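Local coordinates for 3-phytase (Klebsiella pneumoniae, PDB 2WNH), which probably hydrolyses phytate (inositol hexakisphosphate) at the 3-phosphate, as a member of the histidine acid phosphatase family, at residues G54-G58 with H59-A63; L170-Q173 with A174-A178; H290-N293 with I294-R298. The protein carries 3 engineered substitutions. All blocks are in the same frame, centred on the assembly; numbering follows the deposited sequence.

Contact 1 (G54-G58 with H59-A63); sequences GELTG and HGYAA
Leu56 and Tyr61 meet at about a right angle where the loop before helix 58-77 runs into its first turn. Methyl CD2 of Leu56 approaches atom CD2 of the Tyr61 ring obliquely, at 3.7 Å, while the other methyl, CD1, rests on the backbone, 4.0 Å from Gly60 C. Leu56 CD1 and Thr57 OG1 both lie close against the backbone of Gly60, which carries no side chain. With CG of Tyr61 anti to its backbone N (chi1 -166°), the ring leans out from the helix beside Leu56, and its hydroxyl bonds Asp110 of helix 99-112.

Thr57 works from another side of the same turn. Its chi1 of 71° sets OG1 between the backbone N and the carbonyl carbon, and the hydroxyl oxygen accepts from Gly60 N at 2.8 Å. The same oxygen is also hydrogen-bonded to Glu220, so two bonds grip this buried hydroxyl and fix its rotation. The helical ladder then begins with Tyr61 N to Thr57 O, 2.8 Å, and continues with a straighter bond from Ala62 N to Gly58 O, 2.9 Å and 170°.

The ring of His59 leads away from the loop to ND1 and NE2 partners, Asp110 of the second subunit and the carbonyl of Leu348. Ala62 packs on Ala62 of that subunit, placing this turn at the subunit interface. A threonine hydroxyl bonded to the backbone N three residues on, ahead of the first turn, is the classic threonine N-cap of an alpha helix.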
ATOM      1  N   GLY B  54       6.936  24.550 -26.043  1.00 17.14           N
ATOM      2  CA  GLY B  54       8.051  23.588 -26.135  1.00 17.64           C
ATOM      3  C   GLY B  54       8.436  22.784 -24.891  1.00 17.10           C
ATOM      4  O   GLY B  54       9.335  21.935 -24.972  1.00 19.56           O
ATOM      5  N   GLU B  55       7.792  23.042 -23.747  1.00 16.48           N
ATOM      6  CA  GLU B  55       8.101  22.289 -22.502  1.00 16.82           C
ATOM      7  C   GLU B  55       7.090  21.164 -22.270  1.00 17.03           C
ATOM      8  O   GLU B  55       6.024  21.142 -22.899  1.00 15.40           O
ATOM      9  CB  GLU B  55       8.218  23.227 -21.296  1.00 17.76           C
ATOM     10  CG  GLU B  55       9.352  24.230 -21.476  1.00 19.92           C
ATOM     11  CD  GLU B  55       9.670  25.032 -20.228  1.00 28.27           C
ATOM     12  OE1 GLU B  55       9.053  24.818 -19.159  1.00 28.40           O
ATOM     13  OE2 GLU B  55      10.564  25.898 -20.325  1.00 31.15           O
ATOM     14  N   LEU B  56       7.440  20.193 -21.414  1.00 15.44           N
ATOM     15  CA  LEU B  56       6.533  19.053 -21.181  1.00 14.70           C
ATOM     16  C   LEU B  56       5.360  19.537 -20.306  1.00 14.32           C
ATOM     17  O   LEU B  56       5.570  20.131 -19.234  1.00 15.30           O
ATOM     18  CB  LEU B  56       7.262  17.911 -20.465  1.00 13.16           C
ATOM     19  CG  LEU B  56       6.424  16.658 -20.134  1.00 12.71           C
ATOM     20  CD1 LEU B  56       6.089  15.880 -21.390  1.00 15.09           C
ATOM     21  CD2 LEU B  56       7.162  15.735 -19.134  1.00 14.94           C
ATOM     22  N   THR B  57       4.134  19.285 -20.754  1.00 14.92           N
ATOM     23  CA  THR B  57       2.973  19.729 -19.969  1.00 14.67           C
ATOM     24  C   THR B  57       2.743  18.785 -18.791  1.00 14.86           C
ATOM     25  O   THR B  57       3.240  17.654 -18.806  1.00 15.33           O
ATOM     26  CB  THR B  57       1.690  19.766 -20.806  1.00 13.92           C
ATOM     27  OG1 THR B  57       1.256  18.432 -21.101  1.00 15.51           O
ATOM     28  CG2 THR B  57       1.917  20.542 -22.118  1.00 12.76           C
ATOM     29  N   GLY B  58       1.963  19.239 -17.798  1.00 14.13           N
ATOM     30  CA  GLY B  58       1.668  18.395 -16.641  1.00 14.04           C
ATOM     31  C   GLY B  58       0.902  17.156 -17.086  1.00 13.07           C
ATOM     32  O   GLY B  58       1.189  16.039 -16.650  1.00 13.67           O
ATOM     33  N   HIS B  59      -0.088  17.342 -17.953  1.00 13.12           N
ATOM     34  CA  HIS B  59      -0.845  16.224 -18.497  1.00 12.82           C
ATOM     35  C   HIS B  59       0.095  15.258 -19.251  1.00 14.66           C
ATOM     36  O   HIS B  59      -0.010  14.014 -19.137  1.00 15.17           O
ATOM     37  CB  HIS B  59      -1.953  16.768 -19.406  1.00 14.38           C
ATOM     38  CG  HIS B  59      -2.818  15.718 -20.036  1.00 14.04           C
ATOM     39  ND1 HIS B  59      -4.115  15.495 -19.623  1.00 13.92           N
ATOM     40  CD2 HIS B  59      -2.602  14.875 -21.080  1.00 17.53           C
ATOM     41  CE1 HIS B  59      -4.655  14.549 -20.379  1.00 15.23           C
ATOM     42  NE2 HIS B  59      -3.759  14.159 -21.271  1.00 15.41           N
ATOM     43  N   GLY B  60       1.043  15.842 -19.984  1.00 13.05           N
ATOM     44  CA  GLY B  60       2.095  15.054 -20.654  1.00 13.06           C
ATOM     45  C   GLY B  60       2.896  14.224 -19.667  1.00 13.08           C
ATOM     46  O   GLY B  60       3.143  13.041 -19.910  1.00 14.37           O
ATOM     47  N   TYR B  61       3.316  14.837 -18.563  1.00 12.98           N
ATOM     48  CA  TYR B  61       4.062  14.090 -17.531  1.00 11.96           C
ATOM     49  C   TYR B  61       3.192  12.938 -17.009  1.00 12.83           C
ATOM     50  O   TYR B  61       3.657  11.794 -16.932  1.00 13.14           O
ATOM     51  CB  TYR B  61       4.434  15.035 -16.393  1.00 12.95           C
ATOM     52  CG  TYR B  61       5.469  14.495 -15.439  1.00 13.61           C
ATOM     53  CD1 TYR B  61       5.115  13.603 -14.423  1.00 12.74           C
ATOM     54  CD2 TYR B  61       6.815  14.890 -15.540  1.00 12.33           C
ATOM     55  CE1 TYR B  61       6.069  13.121 -13.530  1.00 12.47           C
ATOM     56  CE2 TYR B  61       7.791  14.390 -14.647  1.00 12.42           C
ATOM     57  CZ  TYR B  61       7.385  13.514 -13.641  1.00 14.18           C
ATOM     58  OH  TYR B  61       8.308  13.003 -12.769  1.00 14.96           O
ATOM     59  N   ALA B  62       1.936  13.238 -16.652  1.00 13.11           N
ATOM     60  CA  ALA B  62       1.015  12.214 -16.133  1.00 13.23           C
ATOM     61  C   ALA B  62       0.827  11.044 -17.090  1.00 12.44           C
ATOM     62  O   ALA B  62       0.849   9.905 -16.671  1.00 13.51           O
ATOM     63  CB  ALA B  62      -0.334  12.824 -15.765  1.00 13.12           C
ATOM     64  N   ALA B  63       0.660  11.325 -18.385  1.00 13.36           N
ATOM     65  CA  ALA B  63       0.519  10.255 -19.370  1.00 12.88           C
ATOM     66  C   ALA B  63       1.775   9.392 -19.477  1.00 13.79           C
ATOM     67  O   ALA B  63       1.679   8.178 -19.629  1.00 13.23           O
ATOM     68  CB  ALA B  63       0.157  10.832 -20.733  1.00 13.91           C
TER

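Contact 2 (L170-Q173 with A174-A178); sequences LLKQ and AVCQA
Lys172 lays its CG against the sulfur of Cys176, 3.5 Å from SG, one turn further along and just where the chain leaves the helix. This contact is made at the root of the lysine: with CG anti to the backbone N (chi1 -162°) and the chain extended beyond it, only CG comes near the sulfur before the rest carries on outward. Atom CB of Cys176 is close to Lys172 O as well, at 3.3 Å, and Cys176 N donates to that carbonyl at 2.9 Å, so backbone and side chain of the cysteine settle on one residue. The sulfur is also tied covalently to Cys182 by a disulfide.

On the buried side Leu171 and Val175 are slanted across one another, touching through CD1 and CG1 at 3.9 Å. The second methyl of the valine, CG2, presses on Leu171 O at 3.3 Å, and the same carbonyl takes a hydrogen bond from Val175 N at 3.1 Å. That bond is bent, as is the one from Ala174 N to Leu170 O, and weak i to i+3 bonds accompany them in this last turn, before the chain leaves helical geometry at Cys176.

Leu171 and Val175 face helix 204-219, where Leu214 receives both and Met207 and Val211 meet Leu171. Leu170 reaches Ala240 and Leu241, and Arg44 bonds the carbonyl of Val175, so the end of helix 165-175 packs on helix 204-219 and also touches neighbouring loops.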
ATOM      1  N   LEU B 170     -10.045  19.506 -44.985  1.00 25.85           N
ATOM      2  CA  LEU B 170     -10.356  19.254 -43.568  1.00 25.10           C
ATOM      3  C   LEU B 170      -9.552  20.140 -42.633  1.00 24.98           C
ATOM      4  O   LEU B 170     -10.101  20.656 -41.660  1.00 25.58           O
ATOM      5  CB  LEU B 170     -10.171  17.780 -43.209  1.00 25.47           C
ATOM      6  CG  LEU B 170     -11.066  16.755 -43.907  1.00 25.38           C
ATOM      7  CD1 LEU B 170     -10.674  15.377 -43.459  1.00 25.79           C
ATOM      8  CD2 LEU B 170     -12.546  17.000 -43.630  1.00 25.12           C
ATOM      9  N   LEU B 171      -8.257  20.320 -42.912  1.00 24.60           N
ATOM     10  CA  LEU B 171      -7.431  21.211 -42.100  1.00 24.23           C
ATOM     11  C   LEU B 171      -7.909  22.665 -42.205  1.00 26.31           C
ATOM     12  O   LEU B 171      -8.013  23.358 -41.197  1.00 25.06           O
ATOM     13  CB  LEU B 171      -5.936  21.088 -42.452  1.00 23.80           C
ATOM     14  CG  LEU B 171      -4.964  21.961 -41.634  1.00 22.72           C
ATOM     15  CD1 LEU B 171      -4.951  21.591 -40.118  1.00 20.67           C
ATOM     16  CD2 LEU B 171      -3.562  21.901 -42.191  1.00 21.57           C
ATOM     17  N   LYS B 172      -8.203  23.110 -43.427  1.00 27.13           N
ATOM     18  CA  LYS B 172      -8.697  24.471 -43.657  1.00 28.67           C
ATOM     19  C   LYS B 172      -9.964  24.738 -42.853  1.00 28.40           C
ATOM     20  O   LYS B 172     -10.072  25.771 -42.184  1.00 29.37           O
ATOM     21  CB  LYS B 172      -8.956  24.712 -45.152  1.00 29.10           C
ATOM     22  CG  LYS B 172      -9.051  26.185 -45.513  1.00 30.83           C
ATOM     23  CD  LYS B 172      -9.267  26.379 -47.005  1.00 38.08           C
ATOM     24  CE  LYS B 172      -9.135  27.850 -47.402  1.00 39.57           C
ATOM     25  NZ  LYS B 172      -8.858  28.003 -48.874  1.00 40.81           N
ATOM     26  N   GLN B 173     -10.904  23.798 -42.911  1.00 29.86           N
ATOM     27  CA  GLN B 173     -12.163  23.884 -42.148  1.00 31.02           C
ATOM     28  C   GLN B 173     -11.942  24.073 -40.646  1.00 30.88           C
ATOM     29  O   GLN B 173     -12.709  24.782 -39.981  1.00 31.77           O
ATOM     30  CB  GLN B 173     -12.994  22.627 -42.353  1.00 31.58           C
ATOM     31  CG  GLN B 173     -13.670  22.527 -43.704  1.00 36.07           C
ATOM     32  CD  GLN B 173     -14.270  21.148 -43.966  1.00 38.59           C
ATOM     33  OE1 GLN B 173     -14.548  20.793 -45.111  1.00 43.07           O
ATOM     34  NE2 GLN B 173     -14.463  20.365 -42.910  1.00 38.23           N
ATOM     35  N   ALA B 174     -10.902  23.431 -40.115  1.00 29.68           N
ATOM     36  CA  ALA B 174     -10.635  23.462 -38.679  1.00 29.19           C
ATOM     37  C   ALA B 174      -9.967  24.760 -38.241  1.00 29.37           C
ATOM     38  O   ALA B 174     -10.255  25.263 -37.149  1.00 30.04           O
ATOM     39  CB  ALA B 174      -9.767  22.247 -38.269  1.00 28.21           C
ATOM     40  N   VAL B 175      -9.089  25.305 -39.083  1.00 28.91           N
ATOM     41  CA  VAL B 175      -8.169  26.372 -38.650  1.00 29.78           C
ATOM     42  C   VAL B 175      -8.355  27.769 -39.275  1.00 31.76           C
ATOM     43  O   VAL B 175      -7.851  28.767 -38.740  1.00 31.96           O
ATOM     44  CB  VAL B 175      -6.665  25.945 -38.747  1.00 29.24           C
ATOM     45  CG1 VAL B 175      -6.433  24.575 -38.084  1.00 29.43           C
ATOM     46  CG2 VAL B 175      -6.178  25.933 -40.205  1.00 28.36           C
ATOM     47  N   CYS B 176      -9.067  27.845 -40.395  1.00 33.81           N
ATOM     48  CA  CYS B 176      -9.232  29.130 -41.081  1.00 36.58           C
ATOM     49  C   CYS B 176     -10.498  29.844 -40.651  1.00 38.52           C
ATOM     50  O   CYS B 176     -11.545  29.217 -40.502  1.00 39.04           O
ATOM     51  CB  CYS B 176      -9.191  28.946 -42.597  1.00 36.73           C
ATOM     52  SG  CYS B 176      -7.582  28.329 -43.164  0.70 36.44           S
ATOM     53  N   GLN B 177     -10.386  31.153 -40.427  1.00 41.19           N
ATOM     54  CA  GLN B 177     -11.542  31.982 -40.099  1.00 43.63           C
ATOM     55  C   GLN B 177     -12.393  32.226 -41.329  1.00 45.41           C
ATOM     56  O   GLN B 177     -11.865  32.494 -42.416  1.00 45.33           O
ATOM     57  CB  GLN B 177     -11.107  33.328 -39.538  1.00 43.82           C
ATOM     58  CG  GLN B 177     -10.407  33.260 -38.213  1.00 44.55           C
ATOM     59  CD  GLN B 177     -10.140  34.628 -37.636  1.00 46.61           C
ATOM     60  OE1 GLN B 177     -11.022  35.238 -37.030  1.00 49.70           O
ATOM     61  NE2 GLN B 177      -8.916  35.118 -37.808  1.00 47.43           N
ATOM     62  N   ALA B 178     -13.710  32.138 -41.144  1.00 47.82           N
ATOM     63  CA  ALA B 178     -14.681  32.463 -42.185  1.00 49.72           C
ATOM     64  C   ALA B 178     -14.423  33.859 -42.736  1.00 50.89           C
ATOM     65  O   ALA B 178     -14.348  34.828 -41.975  1.00 51.23           O
ATOM     66  CB  ALA B 178     -16.106  32.364 -41.634  1.00 50.28           C
TER
HETATM   67  O   HOH W   1     -12.767  27.447 -39.411  1.00 41.06           O

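Contact 3 (H290-N293 with I294-R298); sequences HDTN and IAMVR
This is a local contact within one helix, the buried first turns of helix 291-301, which starts directly after strand 284-289 of the central sheet. Four backbone bonds join the turns, among them Ile294 N to His290 O at 3.2 Å and Ala295 N to Asp291 O at 2.9 Å.

Side-chain contact centres on Met296, bent back at its third torsion (chi3 -57°). Its terminal methyl CE thereby folds over the preceding turn, 3.4 Å from Thr292 O and 3.8 Å from Thr292 CG2; the two side chains lie next to each other and point the same way. The methyl also comes within 4.1 Å of Asn293 ND2, the Asn293 and Met296 side chains running at a slant to each other. One turn after Asn293, CG2 of Val297 sits on Asn293 O at 3.2 Å.

Asn293 faces back to the helix start. A lone pair of OD1, in the carbonyl plane, accepts from His290 N at 3.1 Å, and the amide nitrogen bonds Phe131 O, so both ends of the amide are used and its flip is set. OD1 also lies at the edge of the His290 ring, in its plane, while NE2 of that ring bonds Ser96.

His290 is the N-cap, and the bond from its N to the side chain three residues on forms one half of a capping box. His290 and Asp291 match the His-Asp signature that marks the active site of histidine acid phosphatases.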
ATOM      1  N   HIS B 290      13.585  12.878 -29.490  1.00 17.02           N
ATOM      2  CA  HIS B 290      12.581  13.600 -30.278  1.00 18.03           C
ATOM      3  C   HIS B 290      12.042  12.706 -31.383  1.00 18.36           C
ATOM      4  O   HIS B 290      12.649  11.688 -31.736  1.00 17.92           O
ATOM      5  CB  HIS B 290      13.186  14.926 -30.803  1.00 17.78           C
ATOM      6  CG  HIS B 290      13.921  15.695 -29.744  1.00 22.60           C
ATOM      7  ND1 HIS B 290      13.334  16.700 -29.000  1.00 25.87           N
ATOM      8  CD2 HIS B 290      15.181  15.556 -29.256  1.00 25.76           C
ATOM      9  CE1 HIS B 290      14.208  17.163 -28.120  1.00 26.46           C
ATOM     10  NE2 HIS B 290      15.337  16.486 -28.257  1.00 28.65           N
ATOM     11  N   ASP B 291      10.878  13.071 -31.917  1.00 18.86           N
ATOM     12  CA  ASP B 291      10.280  12.301 -32.992  1.00 19.71           C
ATOM     13  C   ASP B 291      11.213  12.257 -34.199  1.00 18.56           C
ATOM     14  O   ASP B 291      11.274  11.252 -34.884  1.00 17.38           O
ATOM     15  CB  ASP B 291       8.882  12.823 -33.373  1.00 20.88           C
ATOM     16  CG  ASP B 291       8.818  14.348 -33.567  1.00 26.77           C
ATOM     17  OD1 ASP B 291       9.852  15.060 -33.602  1.00 26.85           O
ATOM     18  OD2 ASP B 291       7.685  14.837 -33.702  1.00 25.48           O
ATOM     19  N   THR B 292      11.947  13.345 -34.428  1.00 18.19           N
ATOM     20  CA  THR B 292      12.974  13.402 -35.479  1.00 19.32           C
ATOM     21  C   THR B 292      13.956  12.212 -35.401  1.00 18.78           C
ATOM     22  O   THR B 292      14.251  11.535 -36.399  1.00 18.04           O
ATOM     23  CB  THR B 292      13.742  14.729 -35.343  1.00 19.95           C
ATOM     24  OG1 THR B 292      12.816  15.809 -35.532  1.00 24.73           O
ATOM     25  CG2 THR B 292      14.839  14.843 -36.415  1.00 23.72           C
ATOM     26  N   ASN B 293      14.459  11.966 -34.193  1.00 17.59           N
ATOM     27  CA  ASN B 293      15.408  10.887 -33.959  1.00 17.53           C
ATOM     28  C   ASN B 293      14.786   9.513 -34.207  1.00 16.42           C
ATOM     29  O   ASN B 293      15.390   8.653 -34.864  1.00 16.03           O
ATOM     30  CB  ASN B 293      15.959  10.976 -32.531  1.00 17.16           C
ATOM     31  CG  ASN B 293      16.563  12.327 -32.219  1.00 19.23           C
ATOM     32  OD1 ASN B 293      15.961  13.136 -31.520  1.00 19.53           O
ATOM     33  ND2 ASN B 293      17.736  12.598 -32.777  1.00 18.99           N
ATOM     34  N   ILE B 294      13.585   9.295 -33.675  1.00 16.50           N
ATOM     35  CA  ILE B 294      12.866   8.046 -33.907  1.00 15.92           C
ATOM     36  C   ILE B 294      12.602   7.791 -35.386  1.00 16.40           C
ATOM     37  O   ILE B 294      12.824   6.690 -35.869  1.00 15.53           O
ATOM     38  CB  ILE B 294      11.560   7.953 -33.096  1.00 17.50           C
ATOM     39  CG1 ILE B 294      11.917   7.938 -31.605  1.00 17.25           C
ATOM     40  CG2 ILE B 294      10.786   6.688 -33.492  1.00 15.98           C
ATOM     41  CD1 ILE B 294      10.722   8.092 -30.636  1.00 18.89           C
ATOM     42  N   ALA B 295      12.144   8.824 -36.100  1.00 14.97           N
ATOM     43  CA  ALA B 295      11.912   8.698 -37.546  1.00 15.09           C
ATOM     44  C   ALA B 295      13.184   8.312 -38.303  1.00 15.35           C
ATOM     45  O   ALA B 295      13.151   7.424 -39.170  1.00 14.00           O
ATOM     46  CB  ALA B 295      11.314   9.986 -38.107  1.00 16.21           C
ATOM     47  N   MET B 296      14.294   8.960 -37.990  1.00 14.94           N
ATOM     48  CA  MET B 296      15.536   8.619 -38.700  1.00 16.69           C
ATOM     49  C   MET B 296      15.976   7.190 -38.415  1.00 16.92           C
ATOM     50  O   MET B 296      16.339   6.437 -39.326  1.00 17.89           O
ATOM     51  CB  MET B 296      16.619   9.627 -38.383  1.00 15.65           C
ATOM     52  CG  MET B 296      16.335  10.975 -39.026  1.00 17.75           C
ATOM     53  SD  MET B 296      17.582  12.211 -38.648  1.00 23.14           S
ATOM     54  CE  MET B 296      17.582  12.278 -36.871  1.00 23.05           C
ATOM     55  N   VAL B 297      15.926   6.803 -37.141  1.00 16.05           N
ATOM     56  CA  VAL B 297      16.257   5.435 -36.764  1.00 16.02           C
ATOM     57  C   VAL B 297      15.379   4.380 -37.457  1.00 16.13           C
ATOM     58  O   VAL B 297      15.908   3.400 -38.010  1.00 16.94           O
ATOM     59  CB  VAL B 297      16.255   5.269 -35.235  1.00 16.54           C
ATOM     60  CG1 VAL B 297      16.463   3.796 -34.875  1.00 17.16           C
ATOM     61  CG2 VAL B 297      17.359   6.136 -34.638  1.00 15.80           C
ATOM     62  N   ARG B 298      14.054   4.545 -37.443  1.00 14.36           N
ATOM     63  CA  ARG B 298      13.187   3.558 -38.078  1.00 14.53           C
ATOM     64  C   ARG B 298      13.407   3.530 -39.589  1.00 15.08           C
ATOM     65  O   ARG B 298      13.283   2.487 -40.205  1.00 15.36           O
ATOM     66  CB  ARG B 298      11.694   3.734 -37.720  1.00 15.46           C
ATOM     67  CG  ARG B 298      11.071   5.078 -38.081  1.00 14.49           C
ATOM     68  CD  ARG B 298      10.343   5.087 -39.441  1.00 17.45           C
ATOM     69  NE  ARG B 298       9.837   6.438 -39.715  1.00 18.22           N
ATOM     70  CZ  ARG B 298       8.703   6.922 -39.201  1.00 19.64           C
ATOM     71  NH1 ARG B 298       7.973   6.156 -38.400  1.00 20.38           N
ATOM     72  NH2 ARG B 298       8.298   8.172 -39.475  1.00 19.95           N
TER

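How the contacts relate
All three contacts sit at helix ends. Contacts 1 and 3 are buried helix starts, while contact 2 is a partly buried helix finish, its centre about 27 Å from the centre of the chain, the furthest of the three. The chemistry differs with position: at 54-63 a threonine hydroxyl caps the helix, at 290-298 an asparagine amide takes the N-H of the cap residue, and at 170-178 the helix finishes at a disulfide-linked cysteine. Helix 99-112 packs against both contacts 1 and 3, whose nearest atoms are about 8 Å apart without touching. Among the three, contact 1 alone meets a second subunit, whereas contact 3 lies closest to the chain centre.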